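Local coordinates for protein transcription termination factor FttA (Pyrococcus horikoshii, PDB 3AF5) that probably terminates transcription by cutting and then degrading the nascent RNA leaving RNA polymerase, as a two-zinc nuclease of the metallo-beta-lactamase superfamily, at residues P455-G460 with H498-S503; T373-P378 with R435-M440; G39-I44 with K67-V72; D250-T255 with G276-T281. All coordinates share one frame; numbering follows the deposited sequence.

Interaction 1 (P455-G460 with H498-S503). With ZN (zinc ion), chain N.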
loop_
_atom_site.group_PDB
_atom_site.type_symbol
_atom_site.label_atom_id
_atom_site.label_comp_id
_atom_site.label_asym_id
_atom_site.label_seq_id
_atom_site.Cartn_x
_atom_site.Cartn_y
_atom_site.Cartn_z
ATOM N N PRO A 455 3.884 -13.765 -27.710
ATOM C CA PRO A 455 3.565 -12.532 -26.973
ATOM C C PRO A 455 3.114 -12.735 -25.517
ATOM O O PRO A 455 2.708 -13.827 -25.116
ATOM C CB PRO A 455 2.474 -11.894 -27.835
ATOM C CG PRO A 455 1.744 -13.093 -28.371
ATOM C CD PRO A 455 2.881 -14.023 -28.762
ATOM N N ILE A 456 3.198 -11.664 -24.734
ATOM C CA ILE A 456 2.793 -11.680 -23.330
ATOM C C ILE A 456 1.738 -10.599 -23.100
ATOM O O ILE A 456 2.050 -9.406 -23.074
ATOM C CB ILE A 456 3.990 -11.397 -22.388
ATOM C CG1 ILE A 456 4.996 -12.551 -22.457
ATOM C CG2 ILE A 456 3.498 -11.194 -20.959
ATOM C CD1 ILE A 456 6.233 -12.336 -21.612
ATOM N N TYR A 457 0.490 -11.021 -22.937
ATOM C CA TYR A 457 -0.604 -10.084 -22.705
ATOM C C TYR A 457 -0.793 -9.769 -21.226
ATOM O O TYR A 457 -0.638 -10.640 -20.363
ATOM C CB TYR A 457 -1.906 -10.646 -23.282
ATOM C CG TYR A 457 -1.850 -10.884 -24.771
ATOM C CD1 TYR A 457 -1.820 -12.177 -25.288
ATOM C CD2 TYR A 457 -1.789 -9.812 -25.668
ATOM C CE1 TYR A 457 -1.727 -12.399 -26.661
ATOM C CE2 TYR A 457 -1.697 -10.025 -27.041
ATOM C CZ TYR A 457 -1.666 -11.320 -27.527
ATOM O OH TYR A 457 -1.565 -11.536 -28.880
ATOM N N LEU A 458 -1.129 -8.510 -20.947
ATOM C CA LEU A 458 -1.356 -8.034 -19.587
ATOM C C LEU A 458 -2.797 -7.549 -19.470
ATOM O O LEU A 458 -3.171 -6.542 -20.066
ATOM C CB LEU A 458 -0.412 -6.876 -19.266
ATOM C CG LEU A 458 1.098 -7.106 -19.348
ATOM C CD1 LEU A 458 1.802 -5.825 -18.923
ATOM C CD2 LEU A 458 1.513 -8.274 -18.458
ATOM N N ASP A 459 -3.604 -8.253 -18.688
ATOM C CA ASP A 459 -5.003 -7.874 -18.526
ATOM C C ASP A 459 -5.400 -7.691 -17.062
ATOM O O ASP A 459 -4.902 -8.396 -16.183
ATOM C CB ASP A 459 -5.896 -8.955 -19.144
ATOM C CG ASP A 459 -7.196 -8.397 -19.696
ATOM O OD1 ASP A 459 -7.613 -7.306 -19.255
ATOM O OD2 ASP A 459 -7.802 -9.061 -20.569
ATOM N N GLY A 460 -6.294 -6.736 -16.811
ATOM C CA GLY A 460 -6.787 -6.518 -15.463
ATOM C C GLY A 460 -6.167 -5.405 -14.654
ATOM O O GLY A 460 -6.021 -5.538 -13.437
ATOM N N HIS A 498 2.133 -6.802 -23.739
ATOM C CA HIS A 498 1.037 -6.276 -24.536
ATOM C C HIS A 498 -0.255 -6.099 -23.726
ATOM O O HIS A 498 -1.006 -7.054 -23.506
ATOM C CB HIS A 498 0.788 -7.219 -25.721
ATOM C CG HIS A 498 0.032 -6.590 -26.847
ATOM N ND1 HIS A 498 0.626 -5.747 -27.762
ATOM C CD2 HIS A 498 -1.278 -6.652 -27.187
ATOM C CE1 HIS A 498 -0.285 -5.316 -28.616
ATOM N NE2 HIS A 498 -1.448 -5.850 -28.289
ATOM N N PRO A 499 -0.523 -4.868 -23.267
ATOM C CA PRO A 499 -1.726 -4.554 -22.484
ATOM C C PRO A 499 -3.006 -4.850 -23.275
ATOM O O PRO A 499 -3.141 -4.413 -24.419
ATOM C CB PRO A 499 -1.578 -3.058 -22.207
ATOM C CG PRO A 499 -0.100 -2.850 -22.200
ATOM C CD PRO A 499 0.365 -3.695 -23.357
ATOM N N VAL A 500 -3.942 -5.586 -22.676
ATOM C CA VAL A 500 -5.201 -5.904 -23.348
ATOM C C VAL A 500 -6.120 -4.682 -23.264
ATOM O O VAL A 500 -6.584 -4.312 -22.185
ATOM C CB VAL A 500 -5.880 -7.133 -22.700
ATOM C CG1 VAL A 500 -7.170 -7.474 -23.436
ATOM C CG2 VAL A 500 -4.929 -8.319 -22.738
ATOM N N ALA A 501 -6.374 -4.065 -24.414
ATOM C CA ALA A 501 -7.184 -2.851 -24.502
ATOM C C ALA A 501 -8.650 -2.946 -24.096
ATOM O O ALA A 501 -9.152 -2.049 -23.420
ATOM C CB ALA A 501 -7.084 -2.269 -25.904
ATOM N N ASN A 502 -9.340 -4.010 -24.495
ATOM C CA ASN A 502 -10.753 -4.140 -24.149
ATOM C C ASN A 502 -11.287 -5.559 -24.292
ATOM O O ASN A 502 -10.529 -6.495 -24.544
ATOM C CB ASN A 502 -11.576 -3.194 -25.020
ATOM C CG ASN A 502 -11.154 -3.241 -26.465
ATOM O OD1 ASN A 502 -11.230 -4.287 -27.107
ATOM N ND2 ASN A 502 -10.689 -2.115 -26.985
ATOM N N SER A 503 -12.603 -5.706 -24.138
ATOM C CA SER A 503 -13.254 -7.014 -24.228
ATOM C C SER A 503 -13.182 -7.668 -25.599
ATOM O O SER A 503 -13.241 -8.896 -25.702
ATOM C CB SER A 503 -14.724 -6.916 -23.806
ATOM O OG SER A 503 -14.846 -6.800 -22.399
HETATM ZN ZN ZN N . -3.442 -4.570 -28.601
#

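Interaction 2 (T373-P378 with R435-M440). With SO4 (sulfate ion), chain D.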
loop_
_atom_site.group_PDB
_atom_site.type_symbol
_atom_site.label_atom_id
_atom_site.label_comp_id
_atom_site.label_asym_id
_atom_site.label_seq_id
_atom_site.Cartn_x
_atom_site.Cartn_y
_atom_site.Cartn_z
ATOM N N THR A 373 13.894 -10.113 -3.686
ATOM C CA THR A 373 13.087 -10.534 -4.831
ATOM C C THR A 373 13.510 -9.588 -5.943
ATOM O O THR A 373 14.383 -8.748 -5.737
ATOM C CB THR A 373 11.548 -10.396 -4.573
ATOM O OG1 THR A 373 11.247 -9.074 -4.102
ATOM C CG2 THR A 373 11.082 -11.430 -3.560
ATOM N N ARG A 374 12.904 -9.704 -7.116
ATOM C CA ARG A 374 13.274 -8.822 -8.210
ATOM C C ARG A 374 12.986 -7.360 -7.877
ATOM O O ARG A 374 13.835 -6.498 -8.067
ATOM C CB ARG A 374 12.518 -9.210 -9.472
ATOM C CG ARG A 374 12.744 -10.643 -9.927
ATOM C CD ARG A 374 14.009 -10.754 -10.761
ATOM N NE ARG A 374 14.094 -12.024 -11.486
ATOM C CZ ARG A 374 14.628 -12.150 -12.700
ATOM N NH1 ARG A 374 15.116 -11.086 -13.330
ATOM N NH2 ARG A 374 14.682 -13.340 -13.285
ATOM N N LEU A 375 11.803 -7.074 -7.352
ATOM C CA LEU A 375 11.436 -5.693 -7.054
ATOM C C LEU A 375 11.777 -5.169 -5.675
ATOM O O LEU A 375 11.946 -3.963 -5.500
ATOM C CB LEU A 375 9.934 -5.496 -7.239
ATOM C CG LEU A 375 9.219 -6.044 -8.467
ATOM C CD1 LEU A 375 7.783 -5.550 -8.453
ATOM C CD2 LEU A 375 9.922 -5.575 -9.721
ATOM N N LEU A 376 11.871 -6.053 -4.689
ATOM C CA LEU A 376 12.111 -5.579 -3.337
ATOM C C LEU A 376 13.233 -6.234 -2.553
ATOM O O LEU A 376 13.739 -7.294 -2.917
ATOM C CB LEU A 376 10.813 -5.705 -2.542
ATOM C CG LEU A 376 9.594 -5.105 -3.246
ATOM C CD1 LEU A 376 8.306 -5.681 -2.657
ATOM C CD2 LEU A 376 9.650 -3.581 -3.133
ATOM N N GLU A 377 13.588 -5.574 -1.455
ATOM C CA GLU A 377 14.625 -6.026 -0.540
ATOM C C GLU A 377 13.893 -6.588 0.677
ATOM O O GLU A 377 12.755 -6.184 0.973
ATOM C CB GLU A 377 15.508 -4.844 -0.141
ATOM C CG GLU A 377 15.880 -3.992 -1.333
ATOM C CD GLU A 377 16.784 -2.833 -0.983
ATOM O OE1 GLU A 377 16.728 -2.350 0.170
ATOM O OE2 GLU A 377 17.539 -2.386 -1.877
ATOM N N PRO A 378 14.532 -7.524 1.400
ATOM C CA PRO A 378 13.929 -8.144 2.586
ATOM C C PRO A 378 13.458 -7.144 3.621
ATOM O O PRO A 378 14.012 -6.060 3.738
ATOM C CB PRO A 378 15.038 -9.049 3.103
ATOM C CG PRO A 378 16.266 -8.343 2.675
ATOM C CD PRO A 378 15.945 -7.915 1.270
ATOM N N ARG A 435 2.424 -10.250 -7.508
ATOM C CA ARG A 435 3.049 -11.265 -8.342
ATOM C C ARG A 435 3.132 -10.846 -9.815
ATOM O O ARG A 435 4.042 -11.272 -10.528
ATOM C CB ARG A 435 2.305 -12.608 -8.253
ATOM C CG ARG A 435 2.344 -13.361 -6.912
ATOM C CD ARG A 435 3.670 -13.246 -6.167
ATOM N NE ARG A 435 3.674 -12.040 -5.347
ATOM C CZ ARG A 435 4.738 -11.285 -5.098
ATOM N NH1 ARG A 435 5.919 -11.613 -5.608
ATOM N NH2 ARG A 435 4.609 -10.185 -4.359
ATOM N N ALA A 436 2.189 -10.025 -10.278
ATOM C CA ALA A 436 2.186 -9.597 -11.677
ATOM C C ALA A 436 3.526 -8.974 -12.072
ATOM O O ALA A 436 4.177 -9.424 -13.013
ATOM C CB ALA A 436 1.053 -8.605 -11.927
ATOM N N GLN A 437 3.928 -7.935 -11.347
ATOM C CA GLN A 437 5.189 -7.264 -11.608
ATOM C C GLN A 437 6.382 -8.210 -11.443
ATOM O O GLN A 437 7.302 -8.202 -12.266
ATOM C CB GLN A 437 5.356 -6.076 -10.667
ATOM C CG GLN A 437 4.417 -4.926 -10.956
ATOM C CD GLN A 437 2.954 -5.253 -10.669
ATOM O OE1 GLN A 437 2.067 -4.694 -11.303
ATOM N NE2 GLN A 437 2.701 -6.146 -9.704
ATOM N N GLU A 438 6.363 -9.016 -10.380
ATOM C CA GLU A 438 7.445 -9.948 -10.100
ATOM C C GLU A 438 7.627 -10.922 -11.251
ATOM O O GLU A 438 8.746 -11.122 -11.722
ATOM C CB GLU A 438 7.166 -10.711 -8.805
ATOM C CG GLU A 438 8.293 -11.629 -8.322
ATOM C CD GLU A 438 9.565 -10.892 -7.852
ATOM O OE1 GLU A 438 9.498 -9.710 -7.428
ATOM O OE2 GLU A 438 10.644 -11.522 -7.888
ATOM N N VAL A 439 6.539 -11.538 -11.698
ATOM C CA VAL A 439 6.611 -12.470 -12.821
ATOM C C VAL A 439 7.061 -11.725 -14.079
ATOM O O VAL A 439 7.842 -12.250 -14.873
ATOM C CB VAL A 439 5.245 -13.152 -13.082
ATOM C CG1 VAL A 439 5.246 -13.859 -14.436
ATOM C CG2 VAL A 439 4.973 -14.164 -11.979
ATOM N N MET A 440 6.586 -10.499 -14.260
ATOM C CA MET A 440 6.990 -9.732 -15.430
ATOM C C MET A 440 8.517 -9.583 -15.482
ATOM O O MET A 440 9.121 -9.700 -16.548
ATOM C CB MET A 440 6.322 -8.357 -15.430
ATOM C CG MET A 440 4.902 -8.378 -15.955
ATOM S SD MET A 440 3.981 -6.918 -15.444
ATOM C CE MET A 440 4.598 -5.665 -16.577
HETATM S S SO4 D . 0.822 -11.275 -3.903
HETATM O O1 SO4 D . -0.255 -11.086 -2.922
HETATM O O2 SO4 D . 1.759 -10.143 -3.828
HETATM O O3 SO4 D . 1.536 -12.530 -3.607
HETATM O O4 SO4 D . 0.240 -11.338 -5.256
#

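Interaction 3 (G39-I44 with K67-V72)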
loop_
_atom_site.group_PDB
_atom_site.type_symbol
_atom_site.label_atom_id
_atom_site.label_comp_id
_atom_site.label_asym_id
_atom_site.label_seq_id
_atom_site.Cartn_x
_atom_site.Cartn_y
_atom_site.Cartn_z
ATOM N N GLY A 39 -2.248 18.437 10.678
ATOM C CA GLY A 39 -1.832 17.060 10.522
ATOM C C GLY A 39 -0.868 16.779 11.654
ATOM O O GLY A 39 -1.020 17.345 12.736
ATOM N N PRO A 40 0.134 15.920 11.442
ATOM C CA PRO A 40 1.108 15.594 12.486
ATOM C C PRO A 40 2.240 16.610 12.596
ATOM O O PRO A 40 3.410 16.225 12.618
ATOM C CB PRO A 40 1.637 14.220 12.060
ATOM C CG PRO A 40 0.602 13.704 11.106
ATOM C CD PRO A 40 0.203 14.935 10.357
ATOM N N GLU A 41 1.915 17.897 12.659
ATOM C CA GLU A 41 2.968 18.901 12.771
ATOM C C GLU A 41 2.515 20.330 13.034
ATOM O O GLU A 41 1.338 20.676 12.882
ATOM C CB GLU A 41 3.843 18.895 11.517
ATOM C CG GLU A 41 3.255 19.614 10.322
ATOM C CD GLU A 41 4.208 19.599 9.147
ATOM O OE1 GLU A 41 5.394 19.937 9.358
ATOM O OE2 GLU A 41 3.783 19.254 8.019
ATOM N N LEU A 42 3.482 21.156 13.427
ATOM C CA LEU A 42 3.236 22.558 13.717
ATOM C C LEU A 42 3.624 23.375 12.506
ATOM O O LEU A 42 4.696 23.196 11.938
ATOM C CB LEU A 42 4.058 23.006 14.920
ATOM C CG LEU A 42 3.844 24.456 15.354
ATOM C CD1 LEU A 42 2.391 24.669 15.758
ATOM C CD2 LEU A 42 4.771 24.771 16.506
ATOM N N VAL A 43 2.741 24.271 12.104
ATOM C CA VAL A 43 3.008 25.110 10.957
ATOM C C VAL A 43 2.948 26.576 11.365
ATOM O O VAL A 43 2.046 26.995 12.092
ATOM C CB VAL A 43 1.992 24.836 9.835
ATOM C CG1 VAL A 43 2.251 25.755 8.656
ATOM C CG2 VAL A 43 2.089 23.379 9.406
ATOM N N ILE A 44 3.932 27.341 10.903
ATOM C CA ILE A 44 4.012 28.769 11.193
ATOM C C ILE A 44 4.026 29.540 9.876
ATOM O O ILE A 44 5.012 29.503 9.142
ATOM C CB ILE A 44 5.294 29.102 11.978
ATOM C CG1 ILE A 44 5.329 28.296 13.275
ATOM C CG2 ILE A 44 5.352 30.593 12.268
ATOM C CD1 ILE A 44 6.642 28.384 14.005
ATOM N N LYS A 67 10.217 20.555 20.850
ATOM C CA LYS A 67 10.065 19.106 20.819
ATOM C C LYS A 67 8.997 18.648 19.823
ATOM O O LYS A 67 8.457 17.549 19.950
ATOM C CB LYS A 67 9.721 18.593 22.220
ATOM C CG LYS A 67 10.828 18.782 23.247
ATOM C CD LYS A 67 12.023 17.895 22.931
ATOM C CE LYS A 67 11.644 16.416 22.961
ATOM N NZ LYS A 67 11.124 15.993 24.296
ATOM N N LYS A 68 8.693 19.493 18.839
ATOM C CA LYS A 68 7.701 19.162 17.815
ATOM C C LYS A 68 8.214 19.406 16.395
ATOM O O LYS A 68 9.195 20.117 16.183
ATOM C CB LYS A 68 6.409 19.954 18.031
ATOM C CG LYS A 68 5.684 19.589 19.309
ATOM C CD LYS A 68 4.244 20.056 19.283
ATOM C CE LYS A 68 3.570 19.780 20.612
ATOM N NZ LYS A 68 4.221 20.536 21.720
ATOM N N ARG A 69 7.541 18.800 15.424
ATOM C CA ARG A 69 7.907 18.933 14.018
ATOM C C ARG A 69 7.305 20.230 13.473
ATOM O O ARG A 69 6.084 20.376 13.400
ATOM C CB ARG A 69 7.373 17.718 13.248
ATOM C CG ARG A 69 7.633 17.699 11.752
ATOM C CD ARG A 69 6.868 16.540 11.114
ATOM N NE ARG A 69 6.852 16.606 9.656
ATOM C CZ ARG A 69 5.811 16.255 8.905
ATOM N NH1 ARG A 69 4.696 15.814 9.474
ATOM N NH2 ARG A 69 5.878 16.353 7.581
ATOM N N ILE A 70 8.162 21.178 13.106
ATOM C CA ILE A 70 7.691 22.455 12.585
ATOM C C ILE A 70 7.952 22.643 11.098
ATOM O O ILE A 70 8.887 22.078 10.537
ATOM C CB ILE A 70 8.327 23.650 13.331
ATOM C CG1 ILE A 70 9.846 23.599 13.197
ATOM C CG2 ILE A 70 7.924 23.629 14.794
ATOM C CD1 ILE A 70 10.546 24.832 13.739
ATOM N N SER A 71 7.102 23.449 10.475
ATOM C CA SER A 71 7.197 23.760 9.057
ATOM C C SER A 71 6.752 25.205 8.859
ATOM O O SER A 71 5.594 25.548 9.113
ATOM C CB SER A 71 6.293 22.830 8.242
ATOM O OG SER A 71 6.281 23.189 6.869
ATOM N N VAL A 72 7.679 26.054 8.422
ATOM C CA VAL A 72 7.365 27.456 8.188
ATOM C C VAL A 72 7.007 27.672 6.724
ATOM O O VAL A 72 7.651 27.126 5.831
ATOM C CB VAL A 72 8.555 28.357 8.558
ATOM C CG1 VAL A 72 9.777 27.969 7.733
ATOM C CG2 VAL A 72 8.184 29.816 8.335
#

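Interaction 4 (D250-T255 with G276-T281)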
loop_
_atom_site.group_PDB
_atom_site.type_symbol
_atom_site.label_atom_id
_atom_site.label_comp_id
_atom_site.label_asym_id
_atom_site.label_seq_id
_atom_site.Cartn_x
_atom_site.Cartn_y
_atom_site.Cartn_z
ATOM N N ASP A 250 -8.775 7.431 16.437
ATOM C CA ASP A 250 -7.758 8.441 16.138
ATOM C C ASP A 250 -7.145 8.259 14.773
ATOM O O ASP A 250 -6.844 9.230 14.078
ATOM C CB ASP A 250 -6.621 8.405 17.161
ATOM C CG ASP A 250 -7.017 8.991 18.501
ATOM O OD1 ASP A 250 -7.299 10.210 18.551
ATOM O OD2 ASP A 250 -7.046 8.233 19.501
ATOM N N ALA A 251 -6.947 7.011 14.383
ATOM C CA ALA A 251 -6.325 6.769 13.108
ATOM C C ALA A 251 -6.481 5.356 12.574
ATOM O O ALA A 251 -6.866 4.423 13.283
ATOM C CB ALA A 251 -4.841 7.115 13.209
ATOM N N ILE A 252 -6.174 5.232 11.292
ATOM C CA ILE A 252 -6.186 3.959 10.608
ATOM C C ILE A 252 -4.826 3.917 9.904
ATOM O O ILE A 252 -4.398 4.914 9.314
ATOM C CB ILE A 252 -7.336 3.884 9.585
ATOM C CG1 ILE A 252 -8.676 3.952 10.330
ATOM C CG2 ILE A 252 -7.226 2.605 8.786
ATOM C CD1 ILE A 252 -9.917 3.824 9.440
ATOM N N ILE A 253 -4.132 2.786 10.011
ATOM C CA ILE A 253 -2.831 2.624 9.382
ATOM C C ILE A 253 -2.909 1.433 8.444
ATOM O O ILE A 253 -3.333 0.343 8.841
ATOM C CB ILE A 253 -1.744 2.399 10.435
ATOM C CG1 ILE A 253 -1.771 3.556 11.438
ATOM C CG2 ILE A 253 -0.357 2.315 9.765
ATOM C CD1 ILE A 253 -1.177 3.215 12.779
ATOM N N ILE A 254 -2.520 1.639 7.193
ATOM C CA ILE A 254 -2.586 0.561 6.217
ATOM C C ILE A 254 -1.199 0.018 5.889
ATOM O O ILE A 254 -0.362 0.741 5.358
ATOM C CB ILE A 254 -3.266 1.046 4.915
ATOM C CG1 ILE A 254 -4.597 1.728 5.245
ATOM C CG2 ILE A 254 -3.480 -0.129 3.975
ATOM C CD1 ILE A 254 -5.585 0.852 6.051
ATOM N N THR A 255 -0.964 -1.256 6.191
ATOM C CA THR A 255 0.337 -1.869 5.926
ATOM C C THR A 255 0.678 -1.919 4.440
ATOM O O THR A 255 1.819 -1.653 4.061
ATOM C CB THR A 255 0.409 -3.297 6.484
ATOM O OG1 THR A 255 -0.544 -4.118 5.800
ATOM C CG2 THR A 255 0.132 -3.294 7.970
ATOM N N GLY A 276 -11.497 10.511 10.164
ATOM C CA GLY A 276 -10.219 10.854 10.752
ATOM C C GLY A 276 -9.164 10.568 9.702
ATOM O O GLY A 276 -9.515 10.368 8.532
ATOM N N PRO A 277 -7.873 10.531 10.079
ATOM C CA PRO A 277 -6.762 10.266 9.152
ATOM C C PRO A 277 -6.399 8.806 8.898
ATOM O O PRO A 277 -6.549 7.948 9.768
ATOM C CB PRO A 277 -5.603 11.014 9.794
ATOM C CG PRO A 277 -5.868 10.801 11.243
ATOM C CD PRO A 277 -7.364 11.035 11.366
ATOM N N ILE A 278 -5.910 8.549 7.690
ATOM C CA ILE A 278 -5.451 7.229 7.270
ATOM C C ILE A 278 -3.959 7.395 6.949
ATOM O O ILE A 278 -3.610 8.080 5.990
ATOM C CB ILE A 278 -6.136 6.774 5.975
ATOM C CG1 ILE A 278 -7.651 6.872 6.118
ATOM C CG2 ILE A 278 -5.689 5.352 5.626
ATOM C CD1 ILE A 278 -8.408 6.494 4.851
ATOM N N TYR A 279 -3.084 6.782 7.740
ATOM C CA TYR A 279 -1.638 6.889 7.502
ATOM C C TYR A 279 -1.093 5.724 6.687
ATOM O O TYR A 279 -1.394 4.567 6.977
ATOM C CB TYR A 279 -0.883 6.966 8.825
ATOM C CG TYR A 279 -1.218 8.192 9.624
ATOM C CD1 TYR A 279 -2.230 8.171 10.589
ATOM C CD2 TYR A 279 -0.527 9.384 9.416
ATOM C CE1 TYR A 279 -2.536 9.317 11.328
ATOM C CE2 TYR A 279 -0.824 10.529 10.148
ATOM C CZ TYR A 279 -1.823 10.488 11.101
ATOM O OH TYR A 279 -2.081 11.613 11.836
ATOM N N THR A 280 -0.272 6.028 5.683
ATOM C CA THR A 280 0.274 4.981 4.824
ATOM C C THR A 280 1.366 5.546 3.875
ATOM O O THR A 280 1.546 6.765 3.799
ATOM C CB THR A 280 -0.898 4.343 4.026
ATOM O OG1 THR A 280 -0.492 3.087 3.473
ATOM C CG2 THR A 280 -1.361 5.279 2.924
ATOM N N THR A 281 2.106 4.680 3.176
ATOM C CA THR A 281 3.148 5.164 2.262
ATOM C C THR A 281 2.494 5.624 0.961
ATOM O O THR A 281 1.452 5.102 0.570
ATOM C CB THR A 281 4.194 4.081 1.910
ATOM O OG1 THR A 281 3.551 3.016 1.214
ATOM C CG2 THR A 281 4.879 3.543 3.150
#

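Interaction 1 (P455-G460 with H498-S503)
Tyr457 and Leu458 pair with His498 and Pro499 at one margin of the parallel sheet of the Beta-Casp domain. Three backbone bonds carry the ladder: His498 N to Ile456 O (2.7 Å), Leu458 N to His498 O (2.9 Å) and Val500 N to Leu458 O (2.9 Å, nearly straight at 171°). Within the sheet 497-499 is an outermost strand, while 456-459 is bonded on its other flank to strand 516-520. The chain between them makes a beta-alpha-beta crossover through helices 462-470 and 478-486. Tyr457 and His498 leave the sheet on one face, side by side and pointing the same way. Their rings are steeply inclined, 81° between planes, and His498 CD2 sits at the edge of the Tyr457 ring, 3.4 Å from Tyr457 CE2. With its CG anti to the backbone N (chi1 -160°), the imidazole reaches outward to a zinc ion, His498 NE2 binding it at 2.4 Å; Glu505 supplies a second ligand. This metal lies away from the annotated two-zinc centre. Val500 CG2 packs on Tyr457 CB at 3.9 Å, and Val500 CG1 lies 3.3 Å from Asp459 OD2, a carboxylate oxygen that is itself held by Arg506 and Tyr533.

Interaction 2 (T373-P378 with R435-M440)
Thr373 and Arg374 meet Glu438 where a loop of the metallo-beta-lactamase part touches the start of helix 435-447 in the Beta-Casp part. Thr373 comes first, its CB 3.6 Å from Glu438 OE1, the two side chains crossing at about a right angle. Its hydroxyl turns back on its own loop in an ST motif, where OG1 accepts from Leu376 N (3.1 Å) and helps close the turn, with Thr373 N bonded to Leu376 O. Arg374 makes the main bond: its backbone N donates to the syn lone pair of Glu438 OE2 at 3.0 Å and 166°. Glu438 gets there with CG anti to its backbone N (chi1 -174°) and a bend at chi2. Beyond CG, which lies by Glu438 OE2, the Arg374 side chain leads away to salt bridges with Glu445 and Glu409. Leu375 then slides past Glu438 in the opposite direction and lays CD1 against Gln437 CB. Arg435 holds a sulfate, probably from the crystallisation liquor, at its guanidinium edge, with NE to O3 at 2.8 Å and NH2 to O2 at 2.9 Å; Arg435 NH2 also bonds weakly to the backbone O of zinc ligand His344. A buried carboxylate answered by a backbone N-H, with Arg405 only as a long, weak ion pair, joins the two domains; a sulfate on an arginine of an RNA nuclease is consistent with a phosphate site but does not prove one.

Interaction 3 (G39-I44 with K67-V72)
Leu42, Val43 and Ile44 pair in parallel with Ile70, Ser71 and Val72, a strand-to-strand contact within KHa, the first of the two KH domains, which is assigned to the type II KH fold. The chain between them makes a beta-alpha-beta crossover through helix 59-66, and strand 42-46 is the middle strand of three, with 32-37 antiparallel on its other flank. The short strand axes run 4.6 Å apart at 21°. Leu42 N to Arg69 O (2.7 Å) and Ser71 N to Leu42 O (2.8 Å) both have the donor nearly in line with the C=O, though the Ser71 N-H is bent (136°); Ile44 N reaches Ser71 O at 3.0 Å from a direction tilted from the carbonyl plane. Leu42, Ile44, Ile70 and Val72 share one face. There Leu42 CD2 touches Ile70 CG2 at 3.8 Å, and helices 11-22 and 59-66 cover the group: Leu15 and Ile18 lie on Leu42, and Leu62 and Ala63 on Ile70. The other face carries Val43 and Ser71. Just ahead of the ladder Glu41, its CG between the backbone N and the carbonyl carbon (chi1 79°) and its chain extended beyond, lays its carboxylate beside the neighbouring strand, with Glu41 OE1 3.2 Å from Ser71 CB. Arg69 runs extended from CG to NE and offers Glu41 the flat of its guanidinium: the two planes are stacked, nearly parallel, with Glu41 CD over the centre. The resulting salt bridge, Glu41 OE2 to Arg69 NH2, is long and purely electrostatic, since no N-H points at the oxygen. At the guanidinium edge, Arg69 NH1 makes a weak bond of 3.4 Å to Pro40 O, the carbonyl of the central residue of an inverse gamma turn.

Interaction 4 (D250-T255 with G276-T281)
Ile252 and Tyr279 are tied by the shortest backbone bond of this parallel pair, Tyr279 N to Ile252 O at 2.8 Å. On either side of it along the ladder come Ile252 N to Pro277 O and Ile254 N to Tyr279 O, both 3.1 Å; the Pro277 carbonyl receives its N-H in plane. Side chains sort onto two faces. Ile252 and Ile278 share one, their CG2 methyls 4.5 Å apart, and beside them Ile254 CG1 reaches Ile278 CG2 at 3.8 Å, the two chains crossing at a slant. On the other, Tyr279 has CG anti to its carbonyl carbon (chi1 -63°), which swings the ring back along the strand until Ala251 CB meets its edge, 3.7 Å from Tyr279 CE1. Ile253 leaves on the same face, its CG1 near Tyr279 CB. The two strands are neighbours in one of the two mixed sheets of the metallo-beta-lactamase fold, joined by a beta-alpha-beta crossover whose connection carries helices 259-262 and 265-270. The chain leaving strand 251-253 leads into the zinc-binding sequence, with His256, His258, Asp260 and His261 all within seven residues of Ile254. Further out, Leu265 of helix 265-270 covers Ile252, Ile254 and Ile278, while Phe170 and Val174 of helix 164-178 lie on Pro277. Strands 213-216 and 320-322 flank the pair. Asp250, leading into its strand, is fixed by a salt bridge to Arg180 and by the backbone N of Phe213; at the far end Thr281 caps helix 282-301.

In the fold
Two direct touches connect these contacts. Interactions 1 and 2 follow each other through helix 435-447 and strand 456-459, and meet where Leu458 CD1 packs on Met440 CE at 3.7 Å. Interactions 3 and 4 meet across the boundary between the KH and metallo-beta-lactamase domains, Pro40 CG lying 3.5 Å from Tyr279 OH. Interactions 2 and 4 approach the two-zinc centre from different parts of the fold: the side chains of Gln437 and Ile254 are about 11 Å and about 10 Å from a zinc ion, and the nearest atoms of the two contacts are about 10 Å apart. Interactions 1 and 3, centres about 46 Å apart, lie on opposite sides of the chain's centre.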